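Local structure of lactose Operon Repressor (Escherichia coli, 1JYE) at residues L62-L71 and G91-V99; V99-K108 and Y126-V136. The protein binds operator DNA to repress transcription of the lactose operon, and is represented here by a dimeric, C-terminally truncated variant with raised thermostability. The protein carries 1 engineered substitution. All blocks are in the same frame, centred on the assembly; numbering follows the deposited sequence.

Interaction 1. Residues L62-L71 and G91-V99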
loop_
_atom_site.group_PDB
_atom_site.type_symbol
_atom_site.label_atom_id
_atom_site.label_comp_id
_atom_site.label_asym_id
_atom_site.label_seq_id
_atom_site.Cartn_x
_atom_site.Cartn_y
_atom_site.Cartn_z
ATOM N N LEU A 62 -10.638 -10.426 -24.626
ATOM C CA LEU A 62 -10.528 -11.246 -23.384
ATOM C C LEU A 62 -10.741 -10.368 -22.157
ATOM O O LEU A 62 -10.121 -9.313 -22.025
ATOM C CB LEU A 62 -9.155 -11.915 -23.316
ATOM C CG LEU A 62 -8.891 -12.818 -22.109
ATOM C CD1 LEU A 62 -9.984 -13.875 -21.998
ATOM C CD2 LEU A 62 -7.524 -13.468 -22.257
ATOM N N LEU A 63 -11.611 -10.818 -21.257
ATOM C CA LEU A 63 -11.924 -10.059 -20.051
ATOM C C LEU A 63 -12.121 -10.940 -18.820
ATOM O O LEU A 63 -12.879 -11.912 -18.854
ATOM C CB LEU A 63 -13.194 -9.237 -20.285
ATOM C CG LEU A 63 -13.702 -8.347 -19.152
ATOM C CD1 LEU A 63 -12.798 -7.137 -19.010
ATOM C CD2 LEU A 63 -15.126 -7.905 -19.450
ATOM N N ILE A 64 -11.443 -10.595 -17.730
ATOM C CA ILE A 64 -11.576 -11.342 -16.487
ATOM C C ILE A 64 -12.026 -10.406 -15.371
ATOM O O ILE A 64 -11.870 -9.187 -15.467
ATOM C CB ILE A 64 -10.254 -12.029 -16.088
ATOM C CG1 ILE A 64 -9.140 -10.994 -15.933
ATOM C CG2 ILE A 64 -9.883 -13.070 -17.141
ATOM C CD1 ILE A 64 -7.798 -11.596 -15.549
ATOM N N GLY A 65 -12.598 -10.979 -14.320
ATOM C CA GLY A 65 -13.069 -10.170 -13.217
ATOM C C GLY A 65 -12.385 -10.510 -11.911
ATOM O O GLY A 65 -12.040 -11.665 -11.658
ATOM N N VAL A 66 -12.181 -9.495 -11.082
ATOM C CA VAL A 66 -11.547 -9.686 -9.788
ATOM C C VAL A 66 -12.419 -9.103 -8.681
ATOM O O VAL A 66 -12.775 -7.925 -8.723
ATOM C CB VAL A 66 -10.164 -8.986 -9.716
ATOM C CG1 VAL A 66 -9.569 -9.159 -8.323
ATOM C CG2 VAL A 66 -9.222 -9.564 -10.767
ATOM N N ALA A 67 -12.781 -9.938 -7.711
ATOM C CA ALA A 67 -13.558 -9.487 -6.559
ATOM C C ALA A 67 -12.472 -9.393 -5.496
ATOM O O ALA A 67 -11.841 -10.395 -5.161
ATOM C CB ALA A 67 -14.606 -10.529 -6.173
ATOM N N THR A 68 -12.238 -8.201 -4.959
ATOM C CA THR A 68 -11.146 -8.057 -4.002
ATOM C C THR A 68 -11.416 -7.304 -2.712
ATOM O O THR A 68 -12.298 -6.447 -2.643
ATOM C CB THR A 68 -9.941 -7.367 -4.687
ATOM O OG1 THR A 68 -8.865 -7.224 -3.751
ATOM C CG2 THR A 68 -10.347 -5.986 -5.196
ATOM N N SER A 69 -10.631 -7.639 -1.691
ATOM C CA SER A 69 -10.708 -6.962 -0.408
ATOM C C SER A 69 -10.211 -5.555 -0.726
ATOM O O SER A 69 -9.612 -5.334 -1.778
ATOM C CB SER A 69 -9.766 -7.615 0.606
ATOM O OG SER A 69 -10.158 -8.946 0.894
ATOM N N SER A 70 -10.442 -4.616 0.182
ATOM C CA SER A 70 -10.024 -3.237 -0.039
ATOM C C SER A 70 -8.573 -3.080 -0.486
ATOM O O SER A 70 -7.658 -3.653 0.108
ATOM C CB SER A 70 -10.248 -2.409 1.226
ATOM O OG SER A 70 -9.755 -1.093 1.039
ATOM N N LEU A 71 -8.370 -2.287 -1.534
ATOM C CA LEU A 71 -7.030 -2.043 -2.048
ATOM C C LEU A 71 -6.293 -1.039 -1.166
ATOM O O LEU A 71 -5.133 -0.714 -1.414
ATOM C CB LEU A 71 -7.093 -1.540 -3.493
ATOM C CG LEU A 71 -7.707 -2.537 -4.481
ATOM C CD1 LEU A 71 -7.601 -1.985 -5.892
ATOM C CD2 LEU A 71 -6.985 -3.880 -4.379
ATOM N N GLY A 91 -2.730 -9.948 -22.662
ATOM C CA GLY A 91 -3.790 -9.356 -23.463
ATOM C C GLY A 91 -5.195 -9.481 -22.905
ATOM O O GLY A 91 -6.164 -9.566 -23.660
ATOM N N ALA A 92 -5.320 -9.486 -21.583
ATOM C CA ALA A 92 -6.629 -9.597 -20.956
ATOM C C ALA A 92 -6.969 -8.337 -20.172
ATOM O O ALA A 92 -6.135 -7.820 -19.428
ATOM C CB ALA A 92 -6.661 -10.804 -20.026
ATOM N N SER A 93 -8.188 -7.840 -20.354
ATOM C CA SER A 93 -8.648 -6.664 -19.630
ATOM C C SER A 93 -9.221 -7.170 -18.318
ATOM O O SER A 93 -9.631 -8.328 -18.222
ATOM C CB SER A 93 -9.719 -5.919 -20.427
ATOM O OG SER A 93 -9.133 -5.256 -21.531
ATOM N N VAL A 94 -9.258 -6.305 -17.313
ATOM C CA VAL A 94 -9.743 -6.711 -16.001
ATOM C C VAL A 94 -10.771 -5.783 -15.370
ATOM O O VAL A 94 -10.541 -4.578 -15.237
ATOM C CB VAL A 94 -8.560 -6.834 -15.011
ATOM C CG1 VAL A 94 -9.036 -7.418 -13.688
ATOM C CG2 VAL A 94 -7.459 -7.687 -15.618
ATOM N N VAL A 95 -11.908 -6.354 -14.982
ATOM C CA VAL A 95 -12.953 -5.599 -14.307
ATOM C C VAL A 95 -12.696 -5.884 -12.830
ATOM O O VAL A 95 -12.584 -7.042 -12.430
ATOM C CB VAL A 95 -14.366 -6.100 -14.683
ATOM C CG1 VAL A 95 -15.424 -5.278 -13.952
ATOM C CG2 VAL A 95 -14.567 -6.008 -16.192
ATOM N N VAL A 96 -12.586 -4.833 -12.025
ATOM C CA VAL A 96 -12.312 -5.003 -10.604
ATOM C C VAL A 96 -13.453 -4.500 -9.734
ATOM O O VAL A 96 -13.912 -3.367 -9.887
ATOM C CB VAL A 96 -11.020 -4.254 -10.196
ATOM C CG1 VAL A 96 -10.692 -4.532 -8.726
ATOM C CG2 VAL A 96 -9.871 -4.678 -11.093
ATOM N N SER A 97 -13.909 -5.354 -8.822
ATOM C CA SER A 97 -14.984 -5.004 -7.905
ATOM C C SER A 97 -14.447 -5.137 -6.484
ATOM O O SER A 97 -13.938 -6.196 -6.103
ATOM C CB SER A 97 -16.183 -5.939 -8.101
ATOM O OG SER A 97 -17.220 -5.640 -7.181
ATOM N N MET A 98 -14.543 -4.064 -5.706
ATOM C CA MET A 98 -14.054 -4.084 -4.333
ATOM C C MET A 98 -15.226 -4.421 -3.420
ATOM O O MET A 98 -16.233 -3.715 -3.396
ATOM C CB MET A 98 -13.450 -2.722 -3.974
ATOM C CG MET A 98 -12.260 -2.798 -3.024
ATOM S SD MET A 98 -11.332 -1.235 -2.934
ATOM C CE MET A 98 -12.386 -0.308 -1.840
ATOM N N VAL A 99 -15.090 -5.510 -2.671
ATOM C CA VAL A 99 -16.153 -5.970 -1.786
ATOM C C VAL A 99 -16.488 -5.029 -0.637
ATOM O O VAL A 99 -15.604 -4.544 0.068
ATOM C CB VAL A 99 -15.819 -7.363 -1.216
ATOM C CG1 VAL A 99 -16.961 -7.861 -0.336
ATOM C CG2 VAL A 99 -15.575 -8.334 -2.359
HETATM O O HOH W 1 -8.676 -7.979 -23.906
#

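Interaction 2. Residues V99-K108 and Y126-V136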
loop_
_atom_site.group_PDB
_atom_site.type_symbol
_atom_site.label_atom_id
_atom_site.label_comp_id
_atom_site.label_asym_id
_atom_site.label_seq_id
_atom_site.Cartn_x
_atom_site.Cartn_y
_atom_site.Cartn_z
ATOM N N VAL A 99 -15.090 -5.510 -2.671
ATOM C CA VAL A 99 -16.153 -5.970 -1.786
ATOM C C VAL A 99 -16.488 -5.029 -0.637
ATOM O O VAL A 99 -15.604 -4.544 0.068
ATOM C CB VAL A 99 -15.819 -7.363 -1.216
ATOM C CG1 VAL A 99 -16.961 -7.861 -0.336
ATOM C CG2 VAL A 99 -15.575 -8.334 -2.359
ATOM N N GLU A 100 -17.786 -4.791 -0.455
ATOM C CA GLU A 100 -18.290 -3.915 0.597
ATOM C C GLU A 100 -17.796 -4.338 1.978
ATOM O O GLU A 100 -18.118 -3.705 2.983
ATOM C CB GLU A 100 -19.821 -3.906 0.575
ATOM C CG GLU A 100 -20.415 -3.464 -0.756
ATOM C CD GLU A 100 -21.932 -3.435 -0.742
ATOM O OE1 GLU A 100 -22.549 -4.498 -0.521
ATOM O OE2 GLU A 100 -22.506 -2.346 -0.956
ATOM N N ARG A 101 -17.021 -5.419 2.016
ATOM C CA ARG A 101 -16.452 -5.935 3.257
ATOM C C ARG A 101 -17.458 -6.636 4.162
ATOM O O ARG A 101 -18.649 -6.322 4.159
ATOM C CB ARG A 101 -15.779 -4.804 4.041
ATOM C CG ARG A 101 -14.657 -4.105 3.296
ATOM C CD ARG A 101 -14.035 -2.975 4.116
ATOM N NE ARG A 101 -13.449 -3.438 5.373
ATOM C CZ ARG A 101 -14.133 -3.638 6.497
ATOM N NH1 ARG A 101 -15.440 -3.413 6.537
ATOM N NH2 ARG A 101 -13.508 -4.065 7.586
ATOM N N SER A 102 -16.952 -7.592 4.935
ATOM C CA SER A 102 -17.752 -8.359 5.881
ATOM C C SER A 102 -18.950 -9.088 5.286
ATOM O O SER A 102 -19.965 -8.471 4.954
ATOM C CB SER A 102 -18.231 -7.447 7.013
ATOM O OG SER A 102 -17.138 -6.882 7.714
ATOM N N GLY A 103 -18.831 -10.406 5.153
ATOM C CA GLY A 103 -19.940 -11.186 4.638
ATOM C C GLY A 103 -19.805 -11.857 3.287
ATOM O O GLY A 103 -19.238 -11.308 2.340
ATOM N N VAL A 104 -20.355 -13.065 3.207
ATOM C CA VAL A 104 -20.343 -13.845 1.982
ATOM C C VAL A 104 -21.333 -13.222 0.999
ATOM O O VAL A 104 -21.161 -13.321 -0.214
ATOM C CB VAL A 104 -20.746 -15.312 2.264
ATOM C CG1 VAL A 104 -22.112 -15.353 2.938
ATOM C CG2 VAL A 104 -20.762 -16.111 0.972
ATOM N N GLU A 105 -22.365 -12.571 1.528
ATOM C CA GLU A 105 -23.370 -11.936 0.682
ATOM C C GLU A 105 -22.769 -10.776 -0.105
ATOM O O GLU A 105 -23.103 -10.569 -1.269
ATOM C CB GLU A 105 -24.541 -11.427 1.526
ATOM C CG GLU A 105 -25.341 -12.526 2.206
ATOM C CD GLU A 105 -25.794 -13.598 1.237
ATOM O OE1 GLU A 105 -26.307 -13.244 0.155
ATOM O OE2 GLU A 105 -25.641 -14.797 1.557
ATOM N N ALA A 106 -21.885 -10.022 0.539
ATOM C CA ALA A 106 -21.234 -8.889 -0.110
ATOM C C ALA A 106 -20.366 -9.394 -1.258
ATOM O O ALA A 106 -20.293 -8.769 -2.317
ATOM C CB ALA A 106 -20.381 -8.128 0.898
ATOM N N CYS A 107 -19.714 -10.534 -1.047
ATOM C CA CYS A 107 -18.855 -11.111 -2.074
ATOM C C CYS A 107 -19.704 -11.668 -3.211
ATOM O O CYS A 107 -19.346 -11.542 -4.380
ATOM C CB CYS A 107 -17.979 -12.219 -1.480
ATOM S SG CYS A 107 -16.606 -12.716 -2.551
ATOM N N LYS A 108 -20.832 -12.284 -2.871
ATOM C CA LYS A 108 -21.717 -12.829 -3.894
ATOM C C LYS A 108 -22.234 -11.705 -4.787
ATOM O O LYS A 108 -22.365 -11.871 -5.999
ATOM C CB LYS A 108 -22.894 -13.558 -3.247
ATOM C CG LYS A 108 -22.508 -14.862 -2.577
ATOM C CD LYS A 108 -23.705 -15.490 -1.880
ATOM C CE LYS A 108 -23.358 -16.855 -1.326
ATOM N NZ LYS A 108 -22.979 -17.785 -2.421
ATOM N N TYR A 126 -10.657 -12.364 -1.745
ATOM C CA TYR A 126 -11.414 -11.953 -0.568
ATOM C C TYR A 126 -11.450 -13.131 0.415
ATOM O O TYR A 126 -11.667 -14.267 0.008
ATOM C CB TYR A 126 -12.830 -11.585 -1.017
ATOM C CG TYR A 126 -13.709 -11.013 0.064
ATOM C CD1 TYR A 126 -13.590 -9.681 0.457
ATOM C CD2 TYR A 126 -14.661 -11.806 0.701
ATOM C CE1 TYR A 126 -14.399 -9.153 1.461
ATOM C CE2 TYR A 126 -15.474 -11.290 1.704
ATOM C CZ TYR A 126 -15.338 -9.964 2.080
ATOM O OH TYR A 126 -16.141 -9.455 3.074
ATOM N N PRO A 127 -11.248 -12.872 1.719
ATOM C CA PRO A 127 -11.254 -13.951 2.718
ATOM C C PRO A 127 -12.602 -14.642 2.905
ATOM O O PRO A 127 -13.594 -14.007 3.253
ATOM C CB PRO A 127 -10.773 -13.245 3.982
ATOM C CG PRO A 127 -11.354 -11.875 3.826
ATOM C CD PRO A 127 -11.079 -11.559 2.368
ATOM N N LEU A 128 -12.627 -15.954 2.685
ATOM C CA LEU A 128 -13.863 -16.724 2.810
ATOM C C LEU A 128 -13.626 -18.053 3.516
ATOM O O LEU A 128 -12.655 -18.743 3.217
ATOM C CB LEU A 128 -14.438 -17.004 1.420
ATOM C CG LEU A 128 -14.939 -15.801 0.622
ATOM C CD1 LEU A 128 -15.030 -16.158 -0.851
ATOM C CD2 LEU A 128 -16.297 -15.363 1.168
ATOM N N ASP A 129 -14.503 -18.419 4.447
ATOM C CA ASP A 129 -14.326 -19.699 5.119
ATOM C C ASP A 129 -14.795 -20.804 4.175
ATOM O O ASP A 129 -15.252 -20.520 3.067
ATOM C CB ASP A 129 -15.063 -19.745 6.472
ATOM C CG ASP A 129 -16.579 -19.785 6.342
ATOM O OD1 ASP A 129 -17.110 -19.921 5.223
ATOM O OD2 ASP A 129 -17.246 -19.694 7.396
ATOM N N ASP A 130 -14.673 -22.056 4.601
ATOM C CA ASP A 130 -15.045 -23.184 3.753
ATOM C C ASP A 130 -16.423 -23.089 3.106
ATOM O O ASP A 130 -16.537 -23.081 1.878
ATOM C CB ASP A 130 -14.931 -24.490 4.548
ATOM C CG ASP A 130 -15.061 -25.723 3.669
ATOM O OD1 ASP A 130 -16.191 -26.230 3.497
ATOM O OD2 ASP A 130 -14.028 -26.182 3.138
ATOM N N GLN A 131 -17.465 -23.013 3.924
ATOM C CA GLN A 131 -18.827 -22.937 3.410
ATOM C C GLN A 131 -19.114 -21.711 2.550
ATOM O O GLN A 131 -19.799 -21.816 1.531
ATOM C CB GLN A 131 -19.825 -23.016 4.567
ATOM C CG GLN A 131 -20.178 -24.442 4.967
ATOM C CD GLN A 131 -18.961 -25.334 5.122
ATOM O OE1 GLN A 131 -18.142 -25.140 6.020
ATOM N NE2 GLN A 131 -18.836 -26.320 4.240
ATOM N N ASP A 132 -18.594 -20.554 2.948
ATOM C CA ASP A 132 -18.824 -19.339 2.175
ATOM C C ASP A 132 -18.115 -19.378 0.824
ATOM O O ASP A 132 -18.645 -18.882 -0.173
ATOM C CB ASP A 132 -18.383 -18.099 2.963
ATOM C CG ASP A 132 -19.286 -17.808 4.152
ATOM O OD1 ASP A 132 -20.435 -18.304 4.165
ATOM O OD2 ASP A 132 -18.856 -17.071 5.065
ATOM N N ALA A 133 -16.918 -19.962 0.782
ATOM C CA ALA A 133 -16.181 -20.049 -0.477
ATOM C C ALA A 133 -16.943 -20.957 -1.439
ATOM O O ALA A 133 -17.046 -20.672 -2.634
ATOM C CB ALA A 133 -14.771 -20.592 -0.233
ATOM N N ILE A 134 -17.477 -22.055 -0.914
ATOM C CA ILE A 134 -18.244 -22.979 -1.742
ATOM C C ILE A 134 -19.481 -22.255 -2.273
ATOM O O ILE A 134 -19.865 -22.424 -3.431
ATOM C CB ILE A 134 -18.666 -24.224 -0.933
ATOM C CG1 ILE A 134 -17.431 -25.086 -0.644
ATOM C CG2 ILE A 134 -19.715 -25.026 -1.705
ATOM C CD1 ILE A 134 -17.693 -26.253 0.294
ATOM N N ALA A 135 -20.086 -21.429 -1.424
ATOM C CA ALA A 135 -21.272 -20.670 -1.807
ATOM C C ALA A 135 -20.938 -19.667 -2.911
ATOM O O ALA A 135 -21.699 -19.500 -3.867
ATOM C CB ALA A 135 -21.842 -19.950 -0.593
ATOM N N VAL A 136 -19.801 -18.991 -2.779
ATOM C CA VAL A 136 -19.395 -18.026 -3.794
ATOM C C VAL A 136 -19.107 -18.738 -5.114
ATOM O O VAL A 136 -19.473 -18.250 -6.183
ATOM C CB VAL A 136 -18.142 -17.243 -3.346
ATOM C CG1 VAL A 136 -17.609 -16.393 -4.499
ATOM C CG2 VAL A 136 -18.495 -16.353 -2.164
HETATM O O HOH W 2 -19.890 -14.567 5.741
#

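Interaction 1. Residues L62-L71 and G91-V99
Val94 fits between Ile64 and Val66 like a tooth between two others, on one face of a parallel strand pair. Its CG2 touches Ile64 CG1 at 3.7 Å, its CG1 touches Val66 CG2 at 3.6 Å, and the beta-branched side chains fill the step between successive bumps. In Ile64, chi1 of 58° puts CG1 between the backbone N and the carbonyl carbon and turns it toward Val94. One step on, Val96 CG1 meets the methyl of Thr68, while the Thr68 hydroxyl gives its hydrogen to Ser69 O and is also bonded to Asn125, so a buried polar atom is satisfied. On the other face Leu63 leans across to the second strand, where CD1 meets Val95 CG2 at 3.5 Å; Gly65, the register partner of Val95, raises no bump. Small Ala67 and Ser97 keep this end of the face low.

Seven backbone bonds, from Ser93 N to Leu62 O through Val99 N to Thr68 O, zip the strands 63-68 and 93-98 together. At the N-terminal end of the pair, Leu62 CD2 packs on Ala92 CB at 3.6 Å, and a water donates to both Leu62 O and Gly91 O. At the far end, Met98 CG lies against Ser70 CA, and Met98 SD takes a weak 3.4 Å bond from Leu71 N. The bend at chi3 (79°) swings CE to the Ser70 side, 4.0 Å from Ser70 OG, a contact suited to a long, flexible, soft-tipped side chain; that hydroxyl has its hydrogen bond with Ala72 N.

The pair supplies the two strands of the beta-alpha-beta unit whose helix is 74-89. Val94 and Thr68 pack beneath that helix, and Val95 and Ser97 against helix 104-115. Strand 122-125 flanks strand 63-68, whereas Val94 and Val96 form backbone hydrogen bonds with the second subunit, whose engineered Leu84 touches Val96.

Interaction 2. Residues V99-K108 and Y126-V136
Tyr126 lies under Val99, just past the end of strand 122-125 in a periplasmic-binding-protein-like alpha/beta fold, and beside it helices 104-115 and 130-139 run side by side, the axes of their first turns passing 9.8 Å apart at 21°. Val99 CG1 stands over one ring face, 3.4 Å from Tyr126 CE1, and Pro127 CD lies over the opposite face, so the flat ring is held between two aliphatic groups. With CG anti to the backbone N (chi1 -175°), the ring extends until its OH reaches the turn at Arg101 and Ser102. Cys107 SG approaches obliquely, 3.9 Å from Tyr126 CD2, and also meets Leu128 CD1 and Val136 CG2; a small, polarisable sulfur suits this three-way junction.

Farther along, Val104 wedges against the neighbouring helix. Its CB sits 3.5 Å from Asp132 CG, and CG2, placed anti to the backbone N, runs on to Val136 CG2 at 3.9 Å. Ala135, with only a methyl, lets the Lys108 chain pass close by, although its terminal amine is modelled too close to Ala135 for that end to be trusted.

The second shell sets these groups in place. Gly103 takes the N-cap position before helix 104-115 with backbone angles that call for glycine. Phe147 of strand 145-147 backs Leu128 and Val136. A water donates to Asp132 OD2 and accepts a weak bond from Val104 N, linking the two helix starts. Asp129, the N-cap of the other helix, receives Asp132 N on OD1 at 2.8 Å, with 163° at the hydrogen.

In the fold
From the N terminus of the model, strand 63-68 leads into helix 74-89, and interaction 1 closes that loop when strand 93-98 returns alongside. The chain then leaves through Val99, the residue common to both contacts, into helix 104-115 and strand 122-125. Interaction 2 closes this second loop when 126-136 comes back against 99-108. The two closures follow in series, neither nested nor crossed. They also touch directly, where Ser69 OG, just after the first strand, packs on Pro127 CD at 3.1 Å. Together they tie the edge of the four-stranded parallel sheet, next to the second subunit, to the adjacent helices 104-115 and 130-139.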